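Local coordinates for protein DynE8 (Micromonospora chersina, PDB 4AMM) that is the acyltransferase domain of an iterative polyketide synthase for enediyne biosynthesis and probably transfers acyl groups within that synthase, at residues A306-G311 with G329-R334; L177-A182 with E321-Q326. One frame throughout, in Å; residues are numbered along the deposited sequence.

Contact 1 of 2, residues A306-G311 with G329-R334; sequences ASTVTG and GPVRFR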
loop_
_atom_site.group_PDB
_atom_site.type_symbol
_atom_site.label_atom_id
_atom_site.label_comp_id
_atom_site.label_asym_id
_atom_site.label_seq_id
_atom_site.Cartn_x
_atom_site.Cartn_y
_atom_site.Cartn_z
ATOM N N ALA A 306 -0.268 -12.386 4.884
ATOM C CA ALA A 306 1.100 -12.775 4.571
ATOM C C ALA A 306 1.993 -11.894 5.456
ATOM O O ALA A 306 1.960 -10.669 5.294
ATOM C CB ALA A 306 1.375 -12.497 3.091
ATOM N N SER A 307 2.685 -12.479 6.400
ATOM C CA SER A 307 3.436 -11.722 7.413
ATOM C C SER A 307 4.762 -11.249 6.812
ATOM O O SER A 307 5.537 -11.975 6.240
ATOM C CB SER A 307 3.725 -12.647 8.550
ATOM O OG SER A 307 4.524 -11.951 9.563
ATOM N N THR A 308 5.027 -9.972 7.098
ATOM C CA THR A 308 6.366 -9.398 6.850
ATOM C C THR A 308 7.289 -9.576 8.047
ATOM O O THR A 308 8.435 -9.095 8.032
ATOM C CB THR A 308 6.330 -7.913 6.453
ATOM O OG1 THR A 308 5.871 -7.082 7.513
ATOM C CG2 THR A 308 5.499 -7.739 5.180
ATOM N N VAL A 309 6.860 -10.343 9.044
ATOM C CA VAL A 309 7.790 -10.759 10.132
ATOM C C VAL A 309 8.365 -12.129 9.809
ATOM O O VAL A 309 9.531 -12.384 9.847
ATOM C CB VAL A 309 7.079 -10.811 11.500
ATOM C CG1 VAL A 309 8.096 -11.114 12.606
ATOM C CG2 VAL A 309 6.398 -9.504 11.794
ATOM N N THR A 310 7.459 -13.053 9.433
ATOM C CA THR A 310 7.853 -14.458 9.141
ATOM C C THR A 310 8.066 -14.723 7.699
ATOM O O THR A 310 8.781 -15.685 7.343
ATOM C CB THR A 310 6.813 -15.437 9.625
ATOM O OG1 THR A 310 5.625 -15.216 8.909
ATOM C CG2 THR A 310 6.523 -15.237 11.129
ATOM N N GLY A 311 7.596 -13.849 6.813
ATOM C CA GLY A 311 7.652 -14.119 5.389
ATOM C C GLY A 311 6.835 -15.348 4.971
ATOM O O GLY A 311 7.162 -15.999 3.938
ATOM N N GLY A 329 13.853 -7.839 14.114
ATOM C CA GLY A 329 14.107 -8.563 12.873
ATOM C C GLY A 329 13.801 -7.736 11.608
ATOM O O GLY A 329 13.166 -6.663 11.678
ATOM N N PRO A 330 14.128 -8.323 10.450
ATOM C CA PRO A 330 13.923 -7.557 9.189
ATOM C C PRO A 330 12.468 -7.579 8.758
ATOM O O PRO A 330 11.712 -8.516 9.081
ATOM C CB PRO A 330 14.782 -8.293 8.184
ATOM C CG PRO A 330 14.762 -9.727 8.713
ATOM C CD PRO A 330 14.932 -9.537 10.247
ATOM N N VAL A 331 12.074 -6.620 7.980
ATOM C CA VAL A 331 10.757 -6.558 7.318
ATOM C C VAL A 331 10.866 -7.325 6.033
ATOM O O VAL A 331 11.614 -7.003 5.073
ATOM C CB VAL A 331 10.356 -5.105 6.977
ATOM C CG1 VAL A 331 8.976 -5.082 6.217
ATOM C CG2 VAL A 331 10.305 -4.247 8.205
ATOM N N ARG A 332 10.118 -8.431 5.958
ATOM C CA ARG A 332 10.171 -9.359 4.805
ATOM C C ARG A 332 9.147 -9.041 3.803
ATOM O O ARG A 332 8.216 -9.854 3.489
ATOM C CB ARG A 332 9.986 -10.802 5.374
ATOM C CG ARG A 332 11.152 -11.131 6.368
ATOM C CD ARG A 332 11.131 -12.654 6.727
ATOM N NE ARG A 332 12.350 -12.936 7.491
ATOM C CZ ARG A 332 13.576 -12.944 6.963
ATOM N NH1 ARG A 332 13.763 -12.855 5.671
ATOM N NH2 ARG A 332 14.630 -13.095 7.742
ATOM N N PHE A 333 9.211 -7.836 3.216
ATOM C CA PHE A 333 8.158 -7.442 2.271
ATOM C C PHE A 333 8.343 -8.170 0.962
ATOM O O PHE A 333 7.283 -8.594 0.443
ATOM C CB PHE A 333 8.351 -5.936 1.987
ATOM C CG PHE A 333 7.378 -5.434 0.943
ATOM C CD1 PHE A 333 6.025 -5.229 1.252
ATOM C CD2 PHE A 333 7.801 -5.128 -0.337
ATOM C CE1 PHE A 333 5.123 -4.702 0.256
ATOM C CE2 PHE A 333 6.913 -4.665 -1.341
ATOM C CZ PHE A 333 5.580 -4.447 -1.028
ATOM N N ARG A 334 9.515 -8.408 0.452
ATOM C CA ARG A 334 9.652 -9.145 -0.800
ATOM C C ARG A 334 9.019 -10.510 -0.662
ATOM O O ARG A 334 8.220 -10.954 -1.580
ATOM C CB ARG A 334 11.153 -9.295 -1.100
ATOM C CG ARG A 334 11.429 -10.167 -2.369
ATOM C CD ARG A 334 12.965 -10.314 -2.545
ATOM N NE ARG A 334 13.544 -10.949 -1.406
ATOM C CZ ARG A 334 13.564 -12.257 -1.152
ATOM N NH1 ARG A 334 13.103 -13.122 -2.097
ATOM N NH2 ARG A 334 14.112 -12.766 -0.056
HETATM O O HOH W 1 11.619 -10.762 10.611
#
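The guanidinium of Arg-332 has the carbonyl oxygen of Val-309 at its edge, in plane, while Pro-330 lies against one face. Arg-332 NE stands 3.7 Å from Val-309 O, an approach that does not qualify as a hydrogen bond; Pro-330 CG sits 3.4 Å above the guanidinium plane, displaced toward its rim. With CG anti to the carbonyl carbon (chi1 -61°) and the chain extended from CG to NE, the methylene part runs along the turn 307-311. Arg-332 CD lies 3.5 Å from Val-309 O, close also to Gly-311 N, and NH1 forms a salt bridge with Glu-335. Replacing this arginine by an alanine is likely to leave Glu-335 without its mate and to uncover Val-309 O and Gly-311 on that side.

The direct bond across the contact is between backbones: Arg-332 N donates to Thr-308 O over 2.8 Å, nearly straight at 177° and tilted slightly from the carbonyl plane. One water donates to both Val-309 O (2.8 Å) and Pro-330 O (2.7 Å), bridging the two segments. Thr-308 and Val-331 lie side by side, Thr-308 CB being 3.9 Å from Val-331 CG1, while Thr-308 OG1 is hydrogen-bonded to Gly-174 O.

Ser-307 OG, also bonded to Glu-179, accepts from Val-309 N and Thr-310 N, which defines an ST turn with an ST motif. Arg-332 centres an inverse gamma turn and occupies the N-cap position of helix 333-339. The contact thus joins a serine-stabilised turn leaving the core parallel sheet to the strand-to-helix junction at the edge of the mixed sheet.

Contact 2 of 2, residues L177-A182 with E321-Q326; sequences LGELAA and EVLVRQ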
loop_
_atom_site.group_PDB
_atom_site.type_symbol
_atom_site.label_atom_id
_atom_site.label_comp_id
_atom_site.label_asym_id
_atom_site.label_seq_id
_atom_site.Cartn_x
_atom_site.Cartn_y
_atom_site.Cartn_z
ATOM N N LEU A 177 4.742 -1.507 10.793
ATOM C CA LEU A 177 3.554 -1.015 11.446
ATOM C C LEU A 177 2.261 -1.530 10.804
ATOM O O LEU A 177 1.255 -1.795 11.497
ATOM C CB LEU A 177 3.557 0.540 11.424
ATOM C CG LEU A 177 2.304 1.231 11.943
ATOM C CD1 LEU A 177 2.068 0.929 13.451
ATOM C CD2 LEU A 177 2.432 2.704 11.663
ATOM N N GLY A 178 2.248 -1.550 9.467
ATOM C CA GLY A 178 1.003 -1.981 8.777
ATOM C C GLY A 178 0.570 -3.390 9.121
ATOM O O GLY A 178 -0.625 -3.668 8.878
ATOM N N GLU A 179 1.434 -4.244 9.618
ATOM C CA GLU A 179 0.958 -5.597 9.998
ATOM C C GLU A 179 -0.108 -5.444 11.065
ATOM O O GLU A 179 -0.988 -6.298 11.148
ATOM C CB GLU A 179 2.122 -6.410 10.482
ATOM C CG GLU A 179 1.740 -7.930 10.637
ATOM C CD GLU A 179 2.782 -8.850 10.069
ATOM O OE1 GLU A 179 3.424 -8.548 9.041
ATOM O OE2 GLU A 179 2.956 -10.003 10.596
ATOM N N LEU A 180 -0.062 -4.470 11.932
ATOM C CA LEU A 180 -1.146 -4.215 12.927
ATOM C C LEU A 180 -2.488 -3.968 12.259
ATOM O O LEU A 180 -3.514 -4.578 12.669
ATOM C CB LEU A 180 -0.879 -3.040 13.875
ATOM C CG LEU A 180 0.104 -3.335 14.989
ATOM C CD1 LEU A 180 1.535 -3.657 14.479
ATOM C CD2 LEU A 180 0.129 -2.094 15.894
ATOM N N ALA A 181 -2.520 -3.193 11.193
ATOM C CA ALA A 181 -3.765 -2.896 10.487
ATOM C C ALA A 181 -4.165 -4.158 9.730
ATOM O O ALA A 181 -5.419 -4.441 9.670
ATOM C CB ALA A 181 -3.560 -1.744 9.531
ATOM N N ALA A 182 -3.256 -4.916 9.129
ATOM C CA ALA A 182 -3.612 -6.143 8.430
ATOM C C ALA A 182 -4.280 -7.112 9.419
ATOM O O ALA A 182 -5.298 -7.770 9.032
ATOM C CB ALA A 182 -2.407 -6.775 7.726
ATOM N N GLU A 321 4.356 -12.771 20.449
ATOM C CA GLU A 321 5.721 -13.098 20.097
ATOM C C GLU A 321 6.097 -12.511 18.714
ATOM O O GLU A 321 7.240 -12.080 18.543
ATOM C CB GLU A 321 5.913 -14.630 20.050
ATOM C CG GLU A 321 5.634 -15.367 21.398
ATOM C CD GLU A 321 6.413 -14.773 22.572
ATOM O OE1 GLU A 321 7.559 -14.289 22.374
ATOM O OE2 GLU A 321 5.875 -14.760 23.705
ATOM N N VAL A 322 5.186 -12.608 17.756
ATOM C CA VAL A 322 5.491 -12.178 16.394
ATOM C C VAL A 322 5.653 -10.679 16.407
ATOM O O VAL A 322 6.655 -10.154 15.792
ATOM C CB VAL A 322 4.355 -12.556 15.418
ATOM C CG1 VAL A 322 4.593 -11.984 14.007
ATOM C CG2 VAL A 322 4.272 -14.040 15.214
ATOM N N LEU A 323 4.804 -9.916 17.072
ATOM C CA LEU A 323 4.877 -8.434 17.012
ATOM C C LEU A 323 6.049 -7.990 17.831
ATOM O O LEU A 323 6.551 -6.879 17.581
ATOM C CB LEU A 323 3.513 -7.774 17.438
ATOM C CG LEU A 323 2.445 -8.093 16.388
ATOM C CD1 LEU A 323 1.150 -7.383 16.776
ATOM C CD2 LEU A 323 2.850 -7.672 14.913
ATOM N N VAL A 324 6.562 -8.738 18.792
ATOM C CA VAL A 324 7.768 -8.351 19.540
ATOM C C VAL A 324 8.969 -8.608 18.675
ATOM O O VAL A 324 9.800 -7.649 18.520
ATOM C CB VAL A 324 7.849 -9.122 20.915
ATOM C CG1 VAL A 324 9.163 -8.921 21.516
ATOM C CG2 VAL A 324 6.752 -8.567 21.901
ATOM N N ARG A 325 9.185 -9.781 18.111
ATOM C CA ARG A 325 10.330 -9.993 17.234
ATOM C C ARG A 325 10.253 -9.189 15.951
ATOM O O ARG A 325 11.293 -9.049 15.288
ATOM C CB ARG A 325 10.641 -11.469 17.007
ATOM C CG ARG A 325 9.701 -12.165 16.102
ATOM C CD ARG A 325 10.357 -13.530 15.798
ATOM N NE ARG A 325 9.505 -14.405 14.964
ATOM C CZ ARG A 325 8.541 -15.194 15.420
ATOM N NH1 ARG A 325 8.255 -15.324 16.703
ATOM N NH2 ARG A 325 7.911 -15.976 14.519
ATOM N N GLN A 326 9.096 -8.671 15.583
ATOM C CA GLN A 326 9.002 -7.722 14.436
ATOM C C GLN A 326 9.964 -6.591 14.637
ATOM O O GLN A 326 10.538 -6.176 13.622
ATOM C CB GLN A 326 7.642 -7.146 14.356
ATOM C CG GLN A 326 7.461 -6.165 13.172
ATOM C CD GLN A 326 6.056 -5.753 12.914
ATOM O OE1 GLN A 326 5.386 -5.256 13.824
ATOM N NE2 GLN A 326 5.566 -5.951 11.707
#
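Val-322 meets Glu-179 first: Val-322 CG1 is 4.3 Å from the carboxylate oxygen Glu-179 OE2, a loose approach. Leu-323 follows, and its CA is 8.4 Å from that of Leu-180, the nearest such pair across these two helical segments. Leu-323 CD2 touches Leu-180 CD1 at 4.2 Å and comes about as near to the CG methylene of Glu-179, so one branch serves two neighbours. Trp-298 also packs on Leu-323.

Gln-326, about one turn further on, reaches across to both Glu-179 and Leu-180. Its CG is anti to the backbone N (chi1 -179°) and the chain stays extended beyond it, which carries the amide across the gap between the helices. There Gln-326 NE2 lies 3.7 Å from Glu-179 CB and Gln-326 OE1 is 4.2 Å from Leu-180 CD1. The amide's polar partners are elsewhere, both by weak hydrogen bonds: NE2 with Ser-176 O, OE1 with Arg-201 NH2. The axes of 178-182 and 321-326 run nearly antiparallel at 161° and approach no closer than 11.8 Å, a wide separation spanned by these long side chains.

Glu-179 bends at chi2 (135°), and its carboxylate, still beside Val-322, bonds through OE2 to Ser-307 OG and through OE1 to Thr-308 N. No hydrogen bond joins the two segments. The polar ends of Glu-179 and Gln-326 meet mostly carbon across this contact and find their hydrogen bonds elsewhere: cohesion across the helices rests on van der Waals packing, while hydrogen bonding ties Glu-179 to the loop at 307-308 and Gln-326 weakly to the presumed nucleophile elbow.

Overall arrangement
From the N terminus, 177-182 comes first, holding the last glycine of a probable GxSxG elbow after strand 171-174. The chain then passes through most of the mixed sheet before returning to the core at strand 305-306 and entering 306-311. Helix 319-328 brings 321-326 back against 177-182, so contact 2 closes a loop of 138 residues. Only afterwards does 329-334 return to 306-311, closing contact 1 over 17 intervening residues. The segments alternate: the loops cross rather than nest. With centres 9 Å apart, the contacts also touch, Val-309 CG2 packing 3.6 Å from Gln-326 NE2. Together they tie helices 178-185 and 319-328, the loop after edge strand 305-306 and outer strand 331-332 to one another.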